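Local coordinates for protein phenazine-1-carboxylate N-methyltransferase (Pseudomonas aeruginosa, PDB 2IP2) that transfers a methyl group from S-adenosyl-L-methionine to phenazine-1-carboxylate, giving 5-methylphenazine-1-carboxylate on the route to the virulence pigment pyocyanin, at residues 32-37 and 87-92; 228-233 and 259-264; 271-276 and 297-302. One frame throughout, in Å; residues are numbered along the deposited sequence. Where two conformers were deposited one is given.

Interaction 1: 32-37 and 87-92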
loop_
_atom_site.group_PDB
_atom_site.type_symbol
_atom_site.label_atom_id
_atom_site.label_comp_id
_atom_site.label_asym_id
_atom_site.label_seq_id
_atom_site.Cartn_x
_atom_site.Cartn_y
_atom_site.Cartn_z
ATOM N N GLY A 32 4.287 -14.244 -13.112
ATOM C CA GLY A 32 5.558 -15.002 -13.042
ATOM C C GLY A 32 6.720 -14.278 -13.723
ATOM O O GLY A 32 7.663 -14.900 -14.192
ATOM N N LEU A 33 6.696 -12.951 -13.704
ATOM C CA LEU A 33 7.782 -12.133 -14.304
ATOM C C LEU A 33 9.190 -12.458 -13.773
ATOM O O LEU A 33 10.157 -12.510 -14.520
ATOM C CB LEU A 33 7.507 -10.632 -14.127
ATOM C CG LEU A 33 6.234 -10.097 -14.759
ATOM C CD1 LEU A 33 6.220 -8.544 -14.615
ATOM C CD2 LEU A 33 6.088 -10.537 -16.228
ATOM N N ALA A 34 9.296 -12.672 -12.481
ATOM C CA ALA A 34 10.568 -13.022 -11.915
ATOM C C ALA A 34 11.133 -14.352 -12.445
ATOM O O ALA A 34 12.346 -14.442 -12.671
ATOM C CB ALA A 34 10.454 -13.075 -10.391
ATOM N N ASP A 35 10.279 -15.360 -12.598
ATOM C CA ASP A 35 10.637 -16.655 -13.222
ATOM C C ASP A 35 11.015 -16.501 -14.681
ATOM O O ASP A 35 12.074 -16.986 -15.106
ATOM C CB ASP A 35 9.479 -17.628 -13.066
ATOM C CG ASP A 35 9.067 -17.756 -11.583
ATOM O OD1 ASP A 35 9.998 -17.968 -10.754
ATOM O OD2 ASP A 35 7.866 -17.594 -11.264
ATOM N N LEU A 36 10.162 -15.809 -15.439
ATOM C CA LEU A 36 10.469 -15.513 -16.839
ATOM C C LEU A 36 11.819 -14.838 -16.976
ATOM O O LEU A 36 12.664 -15.267 -17.792
ATOM C CB LEU A 36 9.346 -14.670 -17.506
ATOM C CG LEU A 36 7.961 -15.346 -17.519
ATOM C CD1 LEU A 36 6.926 -14.406 -17.947
ATOM C CD2 LEU A 36 7.919 -16.555 -18.501
ATOM N N ILE A 37 12.031 -13.777 -16.213
ATOM C CA ILE A 37 13.306 -13.043 -16.260
ATOM C C ILE A 37 14.513 -13.897 -15.907
ATOM O O ILE A 37 15.546 -13.819 -16.618
ATOM C CB ILE A 37 13.274 -11.735 -15.400
ATOM C CG1 ILE A 37 12.339 -10.710 -16.093
ATOM C CG2 ILE A 37 14.679 -11.190 -15.184
ATOM C CD1 ILE A 37 11.823 -9.521 -15.175
ATOM N N LEU A 87 12.749 -13.136 -4.214
ATOM C CA LEU A 87 11.745 -13.612 -3.258
ATOM C C LEU A 87 10.370 -13.831 -3.864
ATOM O O LEU A 87 9.481 -14.426 -3.229
ATOM C CB LEU A 87 11.646 -12.639 -2.087
ATOM C CG LEU A 87 12.838 -12.615 -1.121
ATOM C CD1 LEU A 87 12.673 -11.403 -0.285
ATOM C CD2 LEU A 87 12.744 -13.846 -0.242
ATOM N N LEU A 88 10.172 -13.350 -5.087
ATOM C CA LEU A 88 8.920 -13.603 -5.769
ATOM C C LEU A 88 8.922 -14.843 -6.633
ATOM O O LEU A 88 7.861 -15.244 -7.166
ATOM C CB LEU A 88 8.508 -12.382 -6.630
ATOM C CG LEU A 88 8.453 -11.021 -5.949
ATOM C CD1 LEU A 88 8.245 -9.985 -7.019
ATOM C CD2 LEU A 88 7.357 -10.966 -4.853
ATOM N N ARG A 89 10.114 -15.430 -6.851
ATOM C CA ARG A 89 10.237 -16.587 -7.749
ATOM C C ARG A 89 9.575 -17.838 -7.201
ATOM O O ARG A 89 9.417 -18.019 -5.984
ATOM C CB ARG A 89 11.725 -16.900 -8.038
ATOM C CG ARG A 89 12.449 -15.901 -8.965
ATOM C CD ARG A 89 14.013 -16.037 -8.789
ATOM N NE ARG A 89 14.494 -17.240 -9.405
ATOM C CZ ARG A 89 15.461 -18.011 -8.946
ATOM N NH1 ARG A 89 16.124 -17.725 -7.818
ATOM N NH2 ARG A 89 15.764 -19.086 -9.651
ATOM N N ASP A 90 9.226 -18.727 -8.100
ATOM C CA ASP A 90 8.563 -19.952 -7.732
ATOM C C ASP A 90 9.620 -20.971 -7.255
ATOM O O ASP A 90 9.934 -21.900 -7.963
ATOM C CB ASP A 90 7.778 -20.450 -8.949
ATOM C CG ASP A 90 6.894 -21.639 -8.630
ATOM O OD1 ASP A 90 6.716 -21.965 -7.429
ATOM O OD2 ASP A 90 6.411 -22.259 -9.603
ATOM N N VAL A 91 10.164 -20.739 -6.054
ATOM C CA VAL A 91 11.216 -21.556 -5.457
ATOM C C VAL A 91 10.836 -21.833 -3.982
ATOM O O VAL A 91 10.161 -21.029 -3.324
ATOM C CB VAL A 91 12.631 -20.882 -5.601
ATOM C CG1 VAL A 91 13.094 -20.918 -7.077
ATOM C CG2 VAL A 91 12.607 -19.447 -5.073
ATOM N N GLU A 92 11.276 -22.979 -3.480
ATOM C CA GLU A 92 10.863 -23.507 -2.164
ATOM C C GLU A 92 10.538 -22.498 -1.061
ATOM O O GLU A 92 9.408 -22.506 -0.516
ATOM C CB GLU A 92 11.843 -24.573 -1.654
ATOM C CG GLU A 92 11.289 -25.984 -1.784
ATOM C CD GLU A 92 10.342 -26.367 -0.647
ATOM O OE1 GLU A 92 10.489 -27.494 -0.122
ATOM O OE2 GLU A 92 9.453 -25.561 -0.287
HETATM O O HOH W 1 6.757 -15.657 -9.688
HETATM O O HOH W 2 12.529 -19.070 -11.002
#
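Asp35, in the short helix 33-38, and Arg89, in the loop that follows helix 83-86, bring their CA atoms within 5.5 Å of each other, the closest CA-CA approach of the two segments. One direct hydrogen bond spans them. The backbone N of Asp90 donates to OD1 of Asp35 at 2.9 Å, almost straight at 170°, and meets the syn lone pair on the side of OD2. With CG set beside its own backbone N (chi1 -54°), the Asp35 carboxylate reaches over to the loop. Two waters extend this grip. One donates to OD2 of Asp35 and to the carbonyl O of Leu88; the other donates to OD1 of Asp35 and accepts a bond from NE of Arg89. OD1 thus takes two bonds and OD2 one, which should limit rotation of the group. The 4.8 Å between Asp35 OD1 and Arg89 NE is too long for a salt bridge, and the second water links the two.

The Asp90 carboxylate swings away, its plane turned 62° from that of Asp35, and the two OD2 atoms, of Asp35 and Asp90, stay 5.2 Å apart, which probably eases their mutual repulsion. Asp90 is also the centre of an inverse gamma turn. Beside the polar part, CB of Ala34 rests 3.7 Å from CG of Arg89 and also touches CB of Leu88.

The contact belongs to the N-terminal dimerisation domain. A Schellman motif at Gly32 ends helix 6-30 just before helix 33-38 starts, and Asn81 of strand 78-81 bonds to the carbonyl O of Ala34. Leu88 packs on Val25 and Thr29 of helix 6-30 and on Leu12 of the second subunit, while Ala34 leans on Phe71 of strand 71-72.

Interaction 2: 228-233 and 259-264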
loop_
_atom_site.group_PDB
_atom_site.type_symbol
_atom_site.label_atom_id
_atom_site.label_comp_id
_atom_site.label_asym_id
_atom_site.label_seq_id
_atom_site.Cartn_x
_atom_site.Cartn_y
_atom_site.Cartn_z
ATOM N N GLN A 228 -4.529 -30.756 28.720
ATOM C CA GLN A 228 -4.489 -31.835 29.717
ATOM C C GLN A 228 -3.126 -32.479 29.924
ATOM O O GLN A 228 -2.711 -32.767 31.045
ATOM C CB GLN A 228 -5.782 -32.658 29.901
ATOM C CG GLN A 228 -7.120 -31.807 30.061
ATOM C CD GLN A 228 -7.156 -30.886 31.258
ATOM O OE1 GLN A 228 -6.923 -31.320 32.403
ATOM N NE2 GLN A 228 -7.480 -29.605 31.016
ATOM N N GLU A 229 -2.382 -32.636 28.830
ATOM C CA GLU A 229 -1.133 -33.388 28.859
ATOM C C GLU A 229 -0.169 -32.982 27.749
ATOM O O GLU A 229 -0.605 -32.723 26.631
ATOM C CB GLU A 229 -1.443 -34.887 28.780
ATOM C CG GLU A 229 -0.461 -35.783 29.498
ATOM C CD GLU A 229 -0.893 -37.262 29.475
ATOM O OE1 GLU A 229 -1.359 -37.745 28.413
ATOM O OE2 GLU A 229 -0.742 -37.939 30.517
ATOM N N VAL A 230 1.133 -32.964 28.050
ATOM C CA VAL A 230 2.162 -32.883 26.986
ATOM C C VAL A 230 3.223 -33.974 27.146
ATOM O O VAL A 230 3.439 -34.418 28.255
ATOM C CB VAL A 230 2.886 -31.505 26.914
ATOM C CG1 VAL A 230 1.882 -30.351 26.663
ATOM C CG2 VAL A 230 3.775 -31.268 28.146
ATOM N N PRO A 231 3.864 -34.407 26.040
ATOM C CA PRO A 231 4.958 -35.392 26.086
ATOM C C PRO A 231 6.059 -35.002 27.079
ATOM O O PRO A 231 6.408 -33.799 27.221
ATOM C CB PRO A 231 5.485 -35.437 24.630
ATOM C CG PRO A 231 4.310 -34.984 23.774
ATOM C CD PRO A 231 3.535 -34.000 24.653
ATOM N N SER A 232 6.560 -36.016 27.796
ATOM C CA SER A 232 7.459 -35.795 28.932
ATOM C C SER A 232 8.955 -35.781 28.581
ATOM O O SER A 232 9.399 -36.307 27.529
ATOM C CB SER A 232 7.208 -36.831 30.051
ATOM O OG SER A 232 6.122 -36.457 30.879
ATOM N N ASN A 233 9.720 -35.218 29.518
ATOM C CA ASN A 233 11.193 -35.288 29.520
ATOM C C ASN A 233 11.880 -34.539 28.371
ATOM O O ASN A 233 13.018 -34.841 28.038
ATOM C CB ASN A 233 11.682 -36.796 29.546
ATOM C CG ASN A 233 13.061 -36.938 30.209
ATOM O OD1 ASN A 233 13.360 -36.203 31.173
ATOM N ND2 ASN A 233 13.916 -37.857 29.691
ATOM N N ARG A 259 5.863 -27.292 32.582
ATOM C CA ARG A 259 6.768 -27.106 33.709
ATOM C C ARG A 259 7.038 -28.432 34.425
ATOM O O ARG A 259 8.160 -28.708 34.847
ATOM C CB ARG A 259 6.175 -26.113 34.713
ATOM C CG ARG A 259 7.149 -25.550 35.772
ATOM C CD ARG A 259 6.370 -24.618 36.761
ATOM N NE ARG A 259 5.164 -25.295 37.280
ATOM C CZ ARG A 259 3.887 -24.932 37.103
ATOM N NH1 ARG A 259 3.535 -23.857 36.377
ATOM N NH2 ARG A 259 2.931 -25.689 37.648
ATOM N N GLU A 260 5.995 -29.225 34.526
ATOM C CA GLU A 260 6.047 -30.496 35.196
ATOM C C GLU A 260 6.568 -31.621 34.310
ATOM O O GLU A 260 7.036 -32.620 34.827
ATOM C CB GLU A 260 4.657 -30.854 35.707
ATOM C CG GLU A 260 4.224 -30.063 36.922
ATOM C CD GLU A 260 5.395 -29.545 37.766
ATOM O OE1 GLU A 260 5.931 -30.308 38.605
ATOM O OE2 GLU A 260 5.775 -28.354 37.598
ATOM N N ALA A 261 6.489 -31.468 32.992
ATOM C CA ALA A 261 6.850 -32.562 32.069
ATOM C C ALA A 261 8.301 -32.536 31.664
ATOM O O ALA A 261 8.915 -33.583 31.415
ATOM C CB ALA A 261 5.964 -32.512 30.843
ATOM N N MET A 262 8.865 -31.330 31.626
ATOM C CA MET A 262 10.182 -31.116 31.048
ATOM C C MET A 262 11.310 -31.726 31.879
ATOM O O MET A 262 11.133 -31.917 33.075
ATOM C CB MET A 262 10.405 -29.622 30.817
ATOM C CG MET A 262 10.609 -28.807 32.056
ATOM S SD MET A 262 10.945 -27.119 31.566
ATOM C CE MET A 262 11.045 -26.331 33.167
ATOM N N ALA A 263 12.429 -32.049 31.216
ATOM C CA ALA A 263 13.696 -32.463 31.857
ATOM C C ALA A 263 14.292 -31.408 32.794
ATOM O O ALA A 263 13.904 -30.229 32.726
ATOM C CB ALA A 263 14.718 -32.825 30.782
ATOM N N GLY A 264 15.244 -31.832 33.652
ATOM C CA GLY A 264 16.076 -30.923 34.438
ATOM C C GLY A 264 16.773 -29.871 33.574
ATOM O O GLY A 264 17.463 -30.205 32.605
#
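Asn233 and Ala261 join two parts of the Rossmann-like fold of class I methyltransferases: the loop leading into strand 236-240, and the C-terminal end of helix 248-261, which forms the beta-alpha-beta crossover from that strand to strand 267-272. The backbone N of Asn233 donates to the carbonyl O of Ala261 over a short 2.6 Å. At 162° the N-H aims well at its acceptor, but the donor sits 34° out of the carbonyl plane. The backbones run close here, with CA of Asn233 4.4 Å from CA of Ala263.

The tight part is centred on the methyl group of Ala261, which points into the loop. Its CB meets CG2 of Val230 at 3.7 Å and the carbonyl O of Pro231 at 3.9 Å. On this buried side Tyr237 of strand 236-240 packs on both Val230 and Ala261 and bonds through its hydroxyl to the Pro231 carbonyl.

The looser, solvent-facing side is formed by Ser232 and Asn233. OG of Ser232 lies 3.9 Å from CB of Ala261. Asn233 takes a positive phi, and its CB heads away from the helix end. Its first torsion, placing CG beside the carbonyl carbon and opposite the backbone N (chi1 -152°), brings the amide back toward the other segment, where OD1 of Asn233 lies 3.7 Å from CB of Ala263.

Interaction 3: 271-276 and 297-302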
loop_
_atom_site.group_PDB
_atom_site.type_symbol
_atom_site.label_atom_id
_atom_site.label_comp_id
_atom_site.label_asym_id
_atom_site.label_seq_id
_atom_site.Cartn_x
_atom_site.Cartn_y
_atom_site.Cartn_z
ATOM N N ILE A 271 7.405 -18.673 20.645
ATOM C CA ILE A 271 7.744 -18.011 19.377
ATOM C C ILE A 271 6.466 -17.346 18.971
ATOM O O ILE A 271 5.493 -18.053 18.703
ATOM C CB ILE A 271 8.179 -19.046 18.318
ATOM C CG1 ILE A 271 9.394 -19.826 18.813
ATOM C CG2 ILE A 271 8.472 -18.366 16.984
ATOM C CD1 ILE A 271 9.447 -21.238 18.250
ATOM N N GLU A 272 6.431 -15.993 18.969
ATOM C CA GLU A 272 5.176 -15.291 18.726
ATOM C C GLU A 272 5.438 -13.847 18.361
ATOM O O GLU A 272 6.458 -13.286 18.763
ATOM C CB GLU A 272 4.218 -15.373 19.926
ATOM C CG GLU A 272 2.730 -15.522 19.436
ATOM C CD GLU A 272 1.859 -16.437 20.275
ATOM O OE1 GLU A 272 1.964 -16.417 21.517
ATOM O OE2 GLU A 272 1.019 -17.169 19.686
ATOM N N ARG A 273 4.579 -13.236 17.562
ATOM C CA ARG A 273 4.768 -11.771 17.415
ATOM C C ARG A 273 4.247 -11.083 18.670
ATOM O O ARG A 273 3.137 -11.318 19.066
ATOM C CB ARG A 273 3.984 -11.184 16.261
ATOM C CG ARG A 273 4.359 -11.679 14.926
ATOM C CD ARG A 273 3.860 -10.588 13.873
ATOM N NE ARG A 273 4.447 -11.013 12.626
ATOM C CZ ARG A 273 3.775 -11.689 11.730
ATOM N NH1 ARG A 273 2.469 -11.888 11.924
ATOM N NH2 ARG A 273 4.384 -12.081 10.632
ATOM N N THR A 274 5.043 -10.240 19.297
ATOM C CA THR A 274 4.495 -9.467 20.417
ATOM C C THR A 274 4.701 -7.974 20.120
ATOM O O THR A 274 5.611 -7.633 19.388
ATOM C CB THR A 274 5.189 -9.795 21.765
ATOM O OG1 THR A 274 6.570 -9.407 21.684
ATOM C CG2 THR A 274 5.107 -11.266 22.091
ATOM N N ILE A 275 3.890 -7.108 20.735
ATOM C CA ILE A 275 3.964 -5.677 20.563
ATOM C C ILE A 275 4.743 -5.087 21.763
ATOM O O ILE A 275 4.389 -5.337 22.912
ATOM C CB ILE A 275 2.516 -5.063 20.486
ATOM C CG1 ILE A 275 1.596 -5.796 19.508
ATOM C CG2 ILE A 275 2.553 -3.600 20.206
ATOM C CD1 ILE A 275 2.018 -5.734 18.033
ATOM N N SER A 276 5.842 -4.379 21.499
ATOM C CA SER A 276 6.497 -3.563 22.515
ATOM C C SER A 276 5.490 -2.494 22.972
ATOM O O SER A 276 5.120 -1.613 22.196
ATOM C CB SER A 276 7.774 -2.955 21.949
ATOM O OG SER A 276 8.628 -3.967 21.416
ATOM N N GLY A 297 -8.064 -12.180 15.716
ATOM C CA GLY A 297 -7.039 -12.488 16.682
ATOM C C GLY A 297 -6.465 -11.188 17.194
ATOM O O GLY A 297 -6.826 -10.104 16.692
ATOM N N ARG A 298 -5.566 -11.291 18.172
ATOM C CA ARG A 298 -4.736 -10.144 18.564
ATOM C C ARG A 298 -3.380 -10.581 19.128
ATOM O O ARG A 298 -3.233 -11.718 19.550
ATOM C CB ARG A 298 -5.442 -9.233 19.578
ATOM C CG ARG A 298 -5.559 -9.761 21.011
ATOM C CD ARG A 298 -6.800 -10.632 21.199
ATOM N NE ARG A 298 -8.000 -10.169 20.471
ATOM C CZ ARG A 298 -9.006 -9.461 21.004
ATOM N NH1 ARG A 298 -8.990 -9.099 22.283
ATOM N NH2 ARG A 298 -10.043 -9.107 20.250
ATOM N N HIS A 299 -2.407 -9.671 19.126
ATOM C CA HIS A 299 -1.103 -9.946 19.725
ATOM C C HIS A 299 -1.057 -9.439 21.182
ATOM O O HIS A 299 -1.756 -8.486 21.557
ATOM C CB HIS A 299 0.034 -9.378 18.849
ATOM C CG HIS A 299 0.146 -10.020 17.489
ATOM N ND1 HIS A 299 0.448 -11.352 17.313
ATOM C CD2 HIS A 299 0.041 -9.503 16.242
ATOM C CE1 HIS A 299 0.493 -11.639 16.025
ATOM N NE2 HIS A 299 0.264 -10.529 15.350
ATOM N N ARG A 300 -0.277 -10.118 22.033
ATOM C CA ARG A 300 0.015 -9.613 23.366
ATOM C C ARG A 300 1.200 -8.671 23.353
ATOM O O ARG A 300 2.035 -8.705 22.472
ATOM C CB ARG A 300 0.348 -10.774 24.291
ATOM C CG ARG A 300 -0.878 -11.552 24.834
ATOM C CD ARG A 300 -0.414 -12.473 25.936
ATOM N NE ARG A 300 -1.513 -13.101 26.672
ATOM C CZ ARG A 300 -2.093 -14.237 26.296
ATOM N NH1 ARG A 300 -1.700 -14.849 25.172
ATOM N NH2 ARG A 300 -3.064 -14.765 27.032
ATOM N N THR A 301 1.319 -7.832 24.370
ATOM C CA THR A 301 2.553 -7.100 24.506
ATOM C C THR A 301 3.589 -8.094 25.019
ATOM O O THR A 301 3.261 -9.140 25.640
ATOM C CB THR A 301 2.459 -5.933 25.521
ATOM O OG1 THR A 301 2.110 -6.459 26.805
ATOM C CG2 THR A 301 1.449 -4.844 25.057
ATOM N N THR A 302 4.829 -7.770 24.750
ATOM C CA THR A 302 5.968 -8.555 25.234
ATOM C C THR A 302 5.891 -8.687 26.749
ATOM O O THR A 302 6.071 -9.790 27.297
ATOM C CB THR A 302 7.288 -7.861 24.862
ATOM O OG1 THR A 302 7.338 -7.664 23.434
ATOM C CG2 THR A 302 8.491 -8.703 25.326
HETATM O O HOH W 3 1.045 -12.328 20.787
HETATM O O HOH W 4 9.436 -5.850 23.328
#
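Ile275 and Thr301 form a single beta bridge, made by two backbone hydrogen bonds. Ile275 N donates to the carbonyl O of Arg300 at 3.0 Å, and Thr302 N donates to the carbonyl O of Ile275 at 3.1 Å, the latter from 46° above the carbonyl plane. The same Ile275 O also receives a CA-H...O contact from Thr301. Nearby, a water accepts from Arg300 N and donates to the carbonyl O of Arg273, extending the backbone link.

Hydroxyl bonding forms a second group. A chi1 of 64° sets OG1 of Thr274 between its backbone N and carbonyl carbon, where it is hydrogen-bonded to OG1 of Thr302 at 2.6 Å, the side chains crossing at about a right angle. A further water joins Thr302 OG1 to Ser276 OG.

The third kind is packing on and around the His299 ring, chiefly a CH-pi contact. CB of Arg273 stands over one face of the ring, 3.8 Å from its centroid. The guanidinium plane is turned 88° from the ring; NE of Arg273 bonds to the Met324 carbonyl, and the group makes a cation-pi contact with Trp287. CG1 of Ile275 packs 4.0 Å from CB of His299.

Around this joint, Thr301 N-caps helix 302-311, and Arg300 reaches the carbonyls of Ile243 and Leu246. Arg298 forms a salt bridge with Glu56 of the second subunit. The bridge lies beyond the body of strand 267-272, with helix 282-295 against Ile275, Arg327 of strand 326-333 beside Thr274 and Thr302, and helix 302-311 starting at its edge.

How the interactions relate
The three contacts follow one another along the chain and divide between two domains. Interaction 1 lies in the dimerisation domain, its centre 44 Å from that of interaction 2 and 32 Å from that of interaction 3, on the other side of the chain's centre from both. Interactions 2 and 3 share the methyltransferase domain: helix 248-261, which ends in the former, is followed by strand 267-272, which leads into the latter, yet their nearest atoms stay about 14 Å apart. Arg273 of interaction 3 lies about 6 Å from Arg241, a predicted S-adenosyl-L-methionine residue, side chain to side chain, and Pro231 of interaction 2 about 10 Å from Asp198, also predicted. Interactions 1 and 3 both touch the second subunit.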